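Local structure of five-membered-cyclitol-phosphate synthase (Streptomyces citricolor, 6K96) at residues 56-61 with 123-128; 219-224 with 290-295; 196-201 with 206-211; 308-313 with 346-351. The protein is a tetrameric member of the myo-inositol-1-phosphate synthase family that holds nicotinamide-adenine-dinucleotide and a sodium ion between a Rossmann-type domain and a mixed-sheet domain. One frame throughout, in Å; residues are numbered along the deposited sequence.

Contact 1 (56-61 with 123-128); sequences TFVAAF and SKAEVL. With NAD (nicotinamide-adenine-dinucleotide), chain G.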
# COMPACT_ATOMS: atom_id res chain seq x y z
N THR B 56 -37.94 -5.31 16.19
CA THR B 56 -38.41 -4.62 17.42
C THR B 56 -37.54 -5.12 18.57
O THR B 56 -37.58 -6.29 18.85
CB THR B 56 -39.91 -4.81 17.63
OG1 THR B 56 -40.46 -5.56 16.54
CG2 THR B 56 -40.66 -3.50 17.73
N PHE B 57 -36.70 -4.29 19.14
CA PHE B 57 -35.91 -4.64 20.32
C PHE B 57 -36.87 -4.61 21.51
O PHE B 57 -37.53 -3.58 21.70
CB PHE B 57 -34.75 -3.66 20.46
CG PHE B 57 -33.72 -3.81 19.38
CD1 PHE B 57 -33.91 -3.24 18.13
CD2 PHE B 57 -32.58 -4.58 19.60
CE1 PHE B 57 -32.99 -3.43 17.12
CE2 PHE B 57 -31.63 -4.71 18.60
CZ PHE B 57 -31.84 -4.15 17.36
N VAL B 58 -36.96 -5.69 22.29
CA VAL B 58 -38.00 -5.82 23.35
C VAL B 58 -37.30 -5.98 24.71
O VAL B 58 -37.92 -5.70 25.77
CB VAL B 58 -38.95 -6.97 23.03
CG1 VAL B 58 -39.79 -6.64 21.79
CG2 VAL B 58 -38.23 -8.31 22.85
N ALA B 59 -36.02 -6.34 24.67
CA ALA B 59 -35.29 -6.83 25.85
C ALA B 59 -33.79 -6.67 25.62
O ALA B 59 -33.32 -6.93 24.50
CB ALA B 59 -35.70 -8.27 26.11
N ALA B 60 -33.09 -6.33 26.69
CA ALA B 60 -31.65 -6.08 26.67
C ALA B 60 -31.08 -6.37 28.05
O ALA B 60 -31.69 -5.92 29.06
CB ALA B 60 -31.37 -4.66 26.24
N PHE B 61 -29.93 -7.06 28.06
CA PHE B 61 -29.21 -7.53 29.27
C PHE B 61 -27.73 -7.17 29.15
O PHE B 61 -27.08 -7.55 28.15
CB PHE B 61 -29.46 -9.03 29.38
CG PHE B 61 -30.92 -9.41 29.41
CD1 PHE B 61 -31.71 -9.14 30.52
CD2 PHE B 61 -31.51 -10.06 28.35
CE1 PHE B 61 -33.05 -9.49 30.54
CE2 PHE B 61 -32.85 -10.41 28.37
CZ PHE B 61 -33.62 -10.12 29.46
N SER B 123 -41.75 -10.12 27.47
CA SER B 123 -41.43 -9.30 26.28
C SER B 123 -41.86 -10.01 25.01
O SER B 123 -41.74 -9.40 23.95
CB SER B 123 -39.97 -8.98 26.22
OG SER B 123 -39.47 -8.78 27.54
N LYS B 124 -42.31 -11.26 25.11
CA LYS B 124 -42.77 -12.05 23.95
C LYS B 124 -41.65 -12.08 22.90
O LYS B 124 -41.95 -12.09 21.70
CB LYS B 124 -44.07 -11.49 23.36
CG LYS B 124 -44.64 -12.33 22.20
CD LYS B 124 -46.16 -12.58 22.21
CE LYS B 124 -46.62 -13.42 21.03
NZ LYS B 124 -46.87 -12.60 19.83
N ALA B 125 -40.39 -12.11 23.34
CA ALA B 125 -39.22 -12.22 22.45
C ALA B 125 -39.34 -13.51 21.63
O ALA B 125 -40.00 -14.47 22.07
CB ALA B 125 -37.96 -12.16 23.27
N GLU B 126 -38.78 -13.48 20.43
CA GLU B 126 -38.79 -14.64 19.50
C GLU B 126 -37.38 -15.18 19.41
O GLU B 126 -37.21 -16.42 19.28
CB GLU B 126 -39.25 -14.24 18.11
CG GLU B 126 -40.73 -13.96 17.98
CD GLU B 126 -41.16 -13.81 16.52
OE1 GLU B 126 -41.05 -12.67 15.98
OE2 GLU B 126 -41.58 -14.81 15.92
N VAL B 127 -36.41 -14.27 19.50
CA VAL B 127 -34.97 -14.56 19.30
C VAL B 127 -34.23 -13.89 20.44
O VAL B 127 -34.47 -12.70 20.70
CB VAL B 127 -34.48 -14.04 17.94
CG1 VAL B 127 -33.00 -14.31 17.74
CG2 VAL B 127 -35.28 -14.58 16.77
N LEU B 128 -33.33 -14.62 21.08
CA LEU B 128 -32.32 -14.01 21.98
C LEU B 128 -30.99 -14.05 21.24
O LEU B 128 -30.57 -15.14 20.85
CB LEU B 128 -32.25 -14.77 23.30
CG LEU B 128 -31.14 -14.23 24.20
CD1 LEU B 128 -31.48 -12.86 24.70
CD2 LEU B 128 -30.87 -15.14 25.35
PA NAD G . -18.69 -5.56 22.71
O1A NAD G . -17.51 -5.69 23.59
O2A NAD G . -18.85 -4.23 22.02
O5B NAD G . -20.05 -6.01 23.36
C5B NAD G . -19.92 -6.79 24.57
C4B NAD G . -21.03 -6.41 25.52
O4B NAD G . -21.32 -7.47 26.49
C3B NAD G . -20.70 -5.17 26.36
O3B NAD G . -21.86 -4.34 26.39
C2B NAD G . -20.44 -5.77 27.73
O2B NAD G . -20.55 -4.69 28.62
C1B NAD G . -21.56 -6.82 27.74
N9A NAD G . -21.52 -7.84 28.77
C8A NAD G . -20.38 -8.30 29.37
N7A NAD G . -20.59 -9.29 30.21
C5A NAD G . -21.96 -9.52 30.14
C6A NAD G . -22.78 -10.46 30.80
N6A NAD G . -22.31 -11.36 31.64
N1A NAD G . -24.11 -10.47 30.48
C2A NAD G . -24.55 -9.54 29.61
N3A NAD G . -23.87 -8.61 28.95
C4A NAD G . -22.55 -8.64 29.25
O3 NAD G . -18.56 -6.68 21.59
PN NAD G . -19.04 -6.66 20.05
O1N NAD G . -20.48 -6.30 20.04
O2N NAD G . -17.98 -5.86 19.36
O5D NAD G . -18.90 -8.22 19.68
C5D NAD G . -19.72 -9.19 20.46
C4D NAD G . -19.21 -10.58 20.23
O4D NAD G . -19.35 -10.98 18.85
C3D NAD G . -17.72 -10.73 20.57
O3D NAD G . -17.55 -12.00 21.16
C2D NAD G . -17.06 -10.79 19.20
O2D NAD G . -15.86 -11.54 19.11
C1D NAD G . -18.11 -11.56 18.40
N1N NAD G . -17.86 -11.39 16.94
C2N NAD G . -17.66 -10.08 16.41
C3N NAD G . -17.23 -9.88 15.10
C7N NAD G . -17.09 -8.45 14.60
O7N NAD G . -17.46 -7.52 15.30
N7N NAD G . -16.53 -8.26 13.41
C4N NAD G . -16.96 -11.01 14.34
C5N NAD G . -17.32 -12.27 14.81
C6N NAD G . -17.69 -12.45 16.13
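V58 meets S123 and A125 in a small, mainly apolar contact at one end of the parallel sheet, where strand 55-62 faces the turn joining helix 111-122 to strand 127-130. The V58 and S123 CA atoms, 5.7 Å apart, are the nearest pair. One branch of the valine does most of the touching: its CG2, lodged between the backbone N and the carbonyl carbon (chi1 of CG1 -68°), lies 3.9 Å from A125 CB and also 3.9 Å from S123 CB. V58 CB approaches S123 O at 3.8 Å. Beside it, A59 CB lies 4.1 Å from S123 OG, but that hydroxyl is hydrogen-bonded to R119 O in the preceding helix. The side chain of R119 binds V58 O through NH2, a polar link between helix 111-122 and strand 55-62. A Schellman motif, with K124 at positive phi, ends the helix and lets the chain turn toward strand 127-130. Farther along strand 55-62, F61 O comes within 3.5 Å of N3A of the NAD adenine, and D62 hydrogen-bonds the same ligand. Strand 5-10 lies between the two strands, an order characteristic of the dinucleotide-binding Rossmann fold.

Contact 2 (219-224 with 290-295); sequences NEDFRN and VQDSSN. With NA (sodium ion), chain H; NAD (nicotinamide-adenine-dinucleotide), chain G.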
# COMPACT_ATOMS: atom_id res chain seq x y z
N ASN B 219 -11.60 -1.31 19.62
CA ASN B 219 -12.86 -1.52 20.38
C ASN B 219 -12.67 -2.56 21.49
O ASN B 219 -11.62 -3.21 21.58
CB ASN B 219 -14.04 -1.93 19.48
CG ASN B 219 -13.84 -3.16 18.64
OD1 ASN B 219 -12.98 -4.00 18.93
ND2 ASN B 219 -14.56 -3.25 17.54
N GLU B 220 -13.69 -2.71 22.31
CA GLU B 220 -13.69 -3.64 23.46
C GLU B 220 -13.48 -5.05 22.89
O GLU B 220 -12.68 -5.78 23.53
CB GLU B 220 -14.94 -3.42 24.30
CG GLU B 220 -14.65 -3.29 25.80
CD GLU B 220 -13.55 -2.34 26.28
OE1 GLU B 220 -13.47 -1.20 25.75
OE2 GLU B 220 -12.76 -2.75 27.21
N ASP B 221 -14.07 -5.43 21.75
CA ASP B 221 -13.90 -6.82 21.24
C ASP B 221 -12.39 -7.06 21.07
O ASP B 221 -11.85 -8.07 21.65
CB ASP B 221 -14.71 -7.16 19.97
CG ASP B 221 -14.54 -8.57 19.40
OD1 ASP B 221 -14.61 -9.52 20.20
OD2 ASP B 221 -14.30 -8.76 18.15
N PHE B 222 -11.72 -6.16 20.38
CA PHE B 222 -10.30 -6.35 20.02
C PHE B 222 -9.44 -6.37 21.30
O PHE B 222 -8.52 -7.19 21.38
CB PHE B 222 -9.92 -5.29 18.99
CG PHE B 222 -8.55 -5.46 18.39
CD1 PHE B 222 -7.46 -4.93 19.04
CD2 PHE B 222 -8.37 -6.14 17.23
CE1 PHE B 222 -6.18 -5.10 18.53
CE2 PHE B 222 -7.10 -6.27 16.69
CZ PHE B 222 -6.01 -5.79 17.37
N ARG B 223 -9.71 -5.44 22.22
CA ARG B 223 -9.11 -5.34 23.58
C ARG B 223 -9.30 -6.66 24.37
O ARG B 223 -8.31 -7.15 24.97
CB ARG B 223 -9.72 -4.14 24.32
CG ARG B 223 -8.70 -3.33 25.09
CD ARG B 223 -9.14 -2.58 26.35
NE ARG B 223 -8.84 -1.17 26.10
CZ ARG B 223 -7.61 -0.62 26.04
NH1 ARG B 223 -6.53 -1.35 26.25
NH2 ARG B 223 -7.45 0.67 25.80
N ASN B 224 -10.49 -7.26 24.34
CA ASN B 224 -10.77 -8.59 24.93
C ASN B 224 -9.90 -9.66 24.26
O ASN B 224 -9.15 -10.36 24.98
CB ASN B 224 -12.25 -9.00 24.83
CG ASN B 224 -12.53 -10.35 25.47
OD1 ASN B 224 -12.23 -10.55 26.67
ND2 ASN B 224 -13.14 -11.25 24.72
N VAL B 290 -12.28 -1.93 7.35
CA VAL B 290 -13.74 -2.18 7.50
C VAL B 290 -14.26 -1.59 8.81
O VAL B 290 -13.45 -1.29 9.72
CB VAL B 290 -14.00 -3.68 7.44
CG1 VAL B 290 -13.51 -4.26 6.13
CG2 VAL B 290 -13.38 -4.43 8.60
N GLN B 291 -15.57 -1.39 8.92
CA GLN B 291 -16.27 -1.06 10.20
C GLN B 291 -16.53 -2.38 10.90
O GLN B 291 -17.53 -3.00 10.57
CB GLN B 291 -17.70 -0.52 10.09
CG GLN B 291 -17.91 0.94 10.31
CD GLN B 291 -17.21 1.72 11.40
OE1 GLN B 291 -17.01 2.89 11.18
NE2 GLN B 291 -16.85 1.15 12.54
N ASP B 292 -15.63 -2.82 11.79
CA ASP B 292 -15.60 -4.23 12.31
C ASP B 292 -17.03 -4.66 12.69
O ASP B 292 -17.47 -5.71 12.25
CB ASP B 292 -14.58 -4.39 13.44
CG ASP B 292 -14.28 -5.84 13.78
OD1 ASP B 292 -14.25 -6.62 12.83
OD2 ASP B 292 -14.16 -6.18 15.02
N SER B 293 -17.80 -3.83 13.38
CA SER B 293 -19.14 -4.26 13.88
C SER B 293 -20.23 -4.21 12.79
O SER B 293 -21.35 -4.77 13.05
CB SER B 293 -19.52 -3.45 15.06
OG SER B 293 -18.74 -3.85 16.17
N SER B 294 -19.97 -3.60 11.64
CA SER B 294 -20.81 -3.77 10.42
C SER B 294 -20.54 -5.18 9.91
O SER B 294 -21.49 -5.80 9.39
CB SER B 294 -20.57 -2.70 9.34
OG SER B 294 -21.16 -1.44 9.69
N ASN B 295 -19.31 -5.68 10.06
CA ASN B 295 -18.97 -7.04 9.59
C ASN B 295 -19.75 -8.03 10.43
O ASN B 295 -19.92 -9.12 9.96
CB ASN B 295 -17.48 -7.35 9.67
CG ASN B 295 -16.72 -7.28 8.36
OD1 ASN B 295 -17.30 -7.09 7.30
ND2 ASN B 295 -15.40 -7.44 8.43
NA NA H . -17.83 -6.04 17.06
PA NAD G . -18.69 -5.56 22.71
O1A NAD G . -17.51 -5.69 23.59
O2A NAD G . -18.85 -4.23 22.02
O5B NAD G . -20.05 -6.01 23.36
C5B NAD G . -19.92 -6.79 24.57
C4B NAD G . -21.03 -6.41 25.52
O4B NAD G . -21.32 -7.47 26.49
C3B NAD G . -20.70 -5.17 26.36
O3B NAD G . -21.86 -4.34 26.39
C2B NAD G . -20.44 -5.77 27.73
O2B NAD G . -20.55 -4.69 28.62
C1B NAD G . -21.56 -6.82 27.74
N9A NAD G . -21.52 -7.84 28.77
C8A NAD G . -20.38 -8.30 29.37
N7A NAD G . -20.59 -9.29 30.21
C5A NAD G . -21.96 -9.52 30.14
C6A NAD G . -22.78 -10.46 30.80
N6A NAD G . -22.31 -11.36 31.64
N1A NAD G . -24.11 -10.47 30.48
C2A NAD G . -24.55 -9.54 29.61
N3A NAD G . -23.87 -8.61 28.95
C4A NAD G . -22.55 -8.64 29.25
O3 NAD G . -18.56 -6.68 21.59
PN NAD G . -19.04 -6.66 20.05
O1N NAD G . -20.48 -6.30 20.04
O2N NAD G . -17.98 -5.86 19.36
O5D NAD G . -18.90 -8.22 19.68
C5D NAD G . -19.72 -9.19 20.46
C4D NAD G . -19.21 -10.58 20.23
O4D NAD G . -19.35 -10.98 18.85
C3D NAD G . -17.72 -10.73 20.57
O3D NAD G . -17.55 -12.00 21.16
C2D NAD G . -17.06 -10.79 19.20
O2D NAD G . -15.86 -11.54 19.11
C1D NAD G . -18.11 -11.56 18.40
N1N NAD G . -17.86 -11.39 16.94
C2N NAD G . -17.66 -10.08 16.41
C3N NAD G . -17.23 -9.88 15.10
C7N NAD G . -17.09 -8.45 14.60
O7N NAD G . -17.46 -7.52 15.30
N7N NAD G . -16.53 -8.26 13.41
C4N NAD G . -16.96 -11.01 14.34
C5N NAD G . -17.32 -12.27 14.81
C6N NAD G . -17.69 -12.45 16.13
O HOH W 1 -12.32 -4.94 16.24
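N219 and D292 face each other with CA atoms 8.9 Å apart, N219 just before helix 220-225 and D292 where strand 281-291 gives way to helix 292-313. Water and the NAD span the space between the segments, and a sodium ion sits between the NAD and S293, so this is a dinucleotide and metal site more than a direct packing contact. N219 is an N-cap: its OD1 accepts from F222 N at 2.9 Å, a fairly straight bond (160° at the hydrogen) with the donor tilted from the carbonyl plane. The same OD1 receives a hydrogen bond from a water that also donates to D292 OD2, so the water joins the capping oxygen to D292; that second bond is modelled very short. The amide and carboxylate planes of N219 and D292 are turned 36° apart, and N219 ND2 is held by D264 OD1.

D221 and D292 each take a different part of the NAD. D221 OD1 accepts from the ribose O2D at 2.6 Å. The carboxamide N7N donates to D292 O at 3.0 Å and only weakly to OD1; the D292 CG, anti to the backbone N (chi1 -166°), keeps the carboxylate beside that carbonyl. The two acids approach to 4.1 Å between D221 OD2 and D292 OD2. D264 OD1 also hydrogen-bonds S293 OG, a second-shell brace for a metal ligand. The sodium ion is bound by N15, by S293 OG at 2.5 Å, and by NAD O2N and O7N, each at 2.3 Å.

Contact 3 (196-201 with 206-211); sequences ALLGLL and LSLASS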
# COMPACT_ATOMS: atom_id res chain seq x y z
N ALA B 196 -8.25 -16.42 -0.15
CA ALA B 196 -8.61 -16.34 -1.57
C ALA B 196 -7.34 -16.09 -2.38
O ALA B 196 -7.18 -16.72 -3.45
CB ALA B 196 -9.63 -15.24 -1.81
N LEU B 197 -6.47 -15.20 -1.90
CA LEU B 197 -5.25 -14.81 -2.63
C LEU B 197 -4.30 -15.98 -2.62
O LEU B 197 -3.65 -16.22 -3.65
CB LEU B 197 -4.62 -13.53 -2.05
CG LEU B 197 -5.42 -12.27 -2.37
CD1 LEU B 197 -4.92 -11.02 -1.65
CD2 LEU B 197 -5.47 -12.03 -3.87
N LEU B 198 -4.18 -16.67 -1.48
CA LEU B 198 -3.26 -17.83 -1.39
C LEU B 198 -3.80 -18.92 -2.29
O LEU B 198 -2.98 -19.51 -3.00
CB LEU B 198 -3.07 -18.25 0.07
CG LEU B 198 -2.06 -17.41 0.84
CD1 LEU B 198 -2.08 -17.80 2.33
CD2 LEU B 198 -0.64 -17.56 0.29
N GLY B 199 -5.12 -19.09 -2.30
CA GLY B 199 -5.87 -19.98 -3.22
C GLY B 199 -5.43 -19.80 -4.67
O GLY B 199 -5.11 -20.81 -5.30
N LEU B 200 -5.43 -18.55 -5.16
CA LEU B 200 -5.03 -18.11 -6.51
C LEU B 200 -3.63 -18.60 -6.83
O LEU B 200 -3.47 -19.22 -7.90
CB LEU B 200 -5.01 -16.59 -6.58
CG LEU B 200 -6.32 -15.89 -6.88
CD1 LEU B 200 -6.02 -14.46 -7.39
CD2 LEU B 200 -7.18 -16.68 -7.89
N LEU B 201 -2.67 -18.30 -5.94
CA LEU B 201 -1.25 -18.68 -6.17
C LEU B 201 -1.11 -20.19 -6.39
O LEU B 201 -0.30 -20.57 -7.26
CB LEU B 201 -0.36 -18.25 -5.01
CG LEU B 201 0.35 -16.93 -5.20
CD1 LEU B 201 -0.66 -15.78 -5.13
CD2 LEU B 201 1.47 -16.76 -4.19
N LEU B 206 1.76 -21.29 -8.56
CA LEU B 206 2.87 -20.43 -8.08
C LEU B 206 3.33 -20.94 -6.70
O LEU B 206 2.49 -21.42 -5.86
CB LEU B 206 2.41 -18.97 -8.05
CG LEU B 206 2.24 -18.33 -9.44
CD1 LEU B 206 0.81 -18.33 -9.86
CD2 LEU B 206 2.77 -16.93 -9.48
N SER B 207 4.62 -20.86 -6.43
CA SER B 207 5.16 -21.41 -5.16
C SER B 207 5.13 -20.30 -4.10
O SER B 207 5.52 -19.16 -4.40
CB SER B 207 6.55 -22.00 -5.37
OG SER B 207 6.56 -22.88 -6.51
N LEU B 208 4.69 -20.63 -2.88
CA LEU B 208 4.72 -19.67 -1.74
C LEU B 208 6.13 -19.67 -1.16
O LEU B 208 6.72 -20.72 -1.02
CB LEU B 208 3.64 -20.10 -0.75
CG LEU B 208 3.22 -19.12 0.33
CD1 LEU B 208 2.89 -17.72 -0.20
CD2 LEU B 208 2.00 -19.70 1.04
N ALA B 209 6.73 -18.51 -1.05
CA ALA B 209 7.94 -18.28 -0.24
C ALA B 209 7.48 -17.93 1.18
O ALA B 209 8.10 -18.44 2.11
CB ALA B 209 8.80 -17.17 -0.78
N SER B 210 6.46 -17.08 1.34
CA SER B 210 6.19 -16.47 2.65
C SER B 210 4.97 -15.60 2.57
O SER B 210 4.66 -15.10 1.43
CB SER B 210 7.35 -15.68 3.18
OG SER B 210 7.41 -14.37 2.66
N SER B 211 4.29 -15.43 3.71
CA SER B 211 3.13 -14.52 3.83
C SER B 211 2.97 -14.08 5.29
O SER B 211 3.47 -14.75 6.10
CB SER B 211 1.86 -15.09 3.18
OG SER B 211 0.74 -14.21 3.31
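L201 and L206 supply the polar link between helix 190-203 and the chain entering strand 207-217. L206 N donates to L201 O in a bond modelled at 2.5 Å, unusually short, so that its exact length is doubtful; the bond is bent, 140° at the hydrogen, yet the donor lies almost straight out from the carbonyl. It ties a carbonyl of the last helical turns to the residue just ahead of the strand, with four residues between, two of them still in the helix.

The remaining contacts are between leucines. L201 CG packs on L206 CB at 4.1 Å, the two side chains crossing at about a right angle. One helical turn back, L198 sets CD2 against both methyls of L208, 3.5 Å from CD2 and 3.6 Å from CD1. L208 reaches it because its CG stands anti to the backbone N (chi1 -166°). A longer contact, 4.3 Å from L201 CD2 to L208 CD1, closes the group.

Neighbouring elements extend this apolar layer. I272 of strand 265-275 touches L201, while L188 of the second subunit packs on L206. S207 OG is hydrogen-bonded to G41 N of the second subunit, placing the start of the strand at a subunit interface. Farther along, A209 and S210 both face E273 in a classic beta bulge. Helix, short connection and returning strand together form an alpha/beta unit, the helix packed against a face of the mixed sheet.

Contact 4 (308-313 with 346-351); sequences AAARRV and RQLDAV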
# COMPACT_ATOMS: atom_id res chain seq x y z
N ALA B 308 -35.94 -16.38 13.59
CA ALA B 308 -37.36 -16.01 13.79
C ALA B 308 -38.25 -16.78 12.82
O ALA B 308 -39.21 -17.41 13.30
CB ALA B 308 -37.56 -14.53 13.71
N ALA B 309 -37.93 -16.79 11.52
CA ALA B 309 -38.81 -17.40 10.49
C ALA B 309 -38.97 -18.90 10.77
O ALA B 309 -40.06 -19.42 10.62
CB ALA B 309 -38.27 -17.17 9.11
N ALA B 310 -37.91 -19.54 11.26
CA ALA B 310 -37.85 -20.98 11.61
C ALA B 310 -38.74 -21.26 12.82
O ALA B 310 -39.52 -22.21 12.77
CB ALA B 310 -36.42 -21.39 11.85
N ARG B 311 -38.67 -20.43 13.85
CA ARG B 311 -39.57 -20.55 15.03
C ARG B 311 -41.05 -20.36 14.61
O ARG B 311 -41.92 -21.07 15.15
CB ARG B 311 -39.12 -19.60 16.13
CG ARG B 311 -39.93 -19.74 17.41
CD ARG B 311 -39.39 -18.80 18.47
NE ARG B 311 -40.21 -18.82 19.67
CZ ARG B 311 -41.25 -18.02 19.88
NH1 ARG B 311 -41.62 -17.10 19.00
NH2 ARG B 311 -41.92 -18.14 20.99
N ARG B 312 -41.34 -19.40 13.73
CA ARG B 312 -42.72 -19.13 13.19
C ARG B 312 -43.22 -20.39 12.45
O ARG B 312 -44.39 -20.71 12.61
CB ARG B 312 -42.80 -17.95 12.20
CG ARG B 312 -42.22 -16.62 12.66
CD ARG B 312 -43.22 -15.48 12.60
NE ARG B 312 -42.61 -14.30 13.18
CZ ARG B 312 -41.92 -13.37 12.51
NH1 ARG B 312 -41.39 -12.35 13.17
NH2 ARG B 312 -41.75 -13.48 11.19
N VAL B 313 -42.33 -21.11 11.78
CA VAL B 313 -42.66 -22.32 10.97
C VAL B 313 -42.35 -23.62 11.75
O VAL B 313 -42.60 -24.72 11.20
CB VAL B 313 -41.94 -22.16 9.62
CG1 VAL B 313 -41.19 -23.40 9.14
CG2 VAL B 313 -42.93 -21.70 8.57
N ARG B 346 -34.53 -21.69 0.48
CA ARG B 346 -35.68 -21.85 -0.47
C ARG B 346 -36.85 -22.52 0.27
O ARG B 346 -37.98 -21.96 0.18
CB ARG B 346 -35.15 -22.61 -1.69
CG ARG B 346 -36.14 -22.83 -2.81
CD ARG B 346 -35.58 -23.86 -3.78
NE ARG B 346 -35.23 -25.12 -3.13
CZ ARG B 346 -36.10 -26.01 -2.62
NH1 ARG B 346 -37.42 -25.83 -2.66
NH2 ARG B 346 -35.62 -27.11 -2.07
N GLN B 347 -36.60 -23.61 1.01
CA GLN B 347 -37.64 -24.31 1.81
C GLN B 347 -38.17 -23.36 2.89
O GLN B 347 -39.39 -23.28 3.06
CB GLN B 347 -37.11 -25.64 2.36
CG GLN B 347 -37.00 -26.75 1.30
CD GLN B 347 -36.52 -28.07 1.87
OE1 GLN B 347 -36.03 -28.93 1.13
NE2 GLN B 347 -36.65 -28.25 3.18
N LEU B 348 -37.29 -22.61 3.55
CA LEU B 348 -37.70 -21.75 4.70
C LEU B 348 -38.62 -20.63 4.21
O LEU B 348 -39.63 -20.34 4.89
CB LEU B 348 -36.46 -21.15 5.37
CG LEU B 348 -36.75 -20.21 6.54
CD1 LEU B 348 -37.65 -20.89 7.57
CD2 LEU B 348 -35.44 -19.76 7.17
N ASP B 349 -38.24 -20.01 3.09
CA ASP B 349 -38.99 -18.89 2.46
C ASP B 349 -40.36 -19.42 1.99
O ASP B 349 -41.40 -18.74 2.21
CB ASP B 349 -38.19 -18.29 1.29
CG ASP B 349 -37.07 -17.33 1.69
OD1 ASP B 349 -37.21 -16.66 2.74
OD2 ASP B 349 -36.05 -17.28 0.95
N ALA B 350 -40.35 -20.59 1.35
CA ALA B 350 -41.51 -21.14 0.62
C ALA B 350 -42.51 -21.75 1.61
O ALA B 350 -43.73 -21.78 1.29
CB ALA B 350 -41.03 -22.11 -0.44
N VAL B 351 -42.06 -22.21 2.78
CA VAL B 351 -43.03 -22.79 3.75
C VAL B 351 -43.74 -21.59 4.35
O VAL B 351 -44.95 -21.58 4.40
CB VAL B 351 -42.39 -23.72 4.80
CG1 VAL B 351 -43.34 -24.01 5.93
CG2 VAL B 351 -41.92 -25.03 4.18
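With CG anti to its backbone N (chi1 178°), L348 extends out from segment 346-351 and brings CD1 against the peptide joining A309 to A310. One turn later, V351 holds CG1 anti to N as well (chi1 166°), aiming that methyl at V313. The L348 methyl CD1 rests 3.9 Å from A310 N and 4.0 Å from A309 C, with A309 CB at 4.1 Å, so it lies on backbone as much as on side chain. The short alanine side chains are consistent with so close an approach to the backbone. V351 CG1 meets both V313 branches, at 3.5 Å from CG2 and 3.9 Å from CG1. The CA pairs A310–L348 and V313–V351 are almost equally spaced, 7.0 and 7.2 Å, although the axes of the two short segments are inclined at 55° and approach to 10.1 Å.

L348 is buried, whereas V351 is exposed and marks the outer edge of the contact. On another side of segment 308-313, R312 makes a salt bridge to E126 and R311 binds K151 O. Charged groups thus tie 308-313 to other neighbours, while van der Waals contact, largely between apolar groups, joins it to 346-351, consistent with burial of apolar surface without directional bonds between the segments.

Contacts 1 and 2 both reach the NAD, with centres about 23 Å apart: contact 1, partly buried, lies near the adenine, while the fully buried contact 2 takes the ribose, carboxamide and sodium through polar groups. Contact 3 is mainly leucine packing, buried though far from the chain's centre; its strand 207-217 leads into helix 220-225 of contact 2, and both contacts meet the second subunit. Contact 4 uses the far part of helix 292-313, whose beginning serves contact 2, and mixes buried alanines and leucine with an exposed valine. It touches contact 1 directly through a charged pair. Contacts 1 and 3 lie on opposite sides of the chain's centre, about 45 Å between centres.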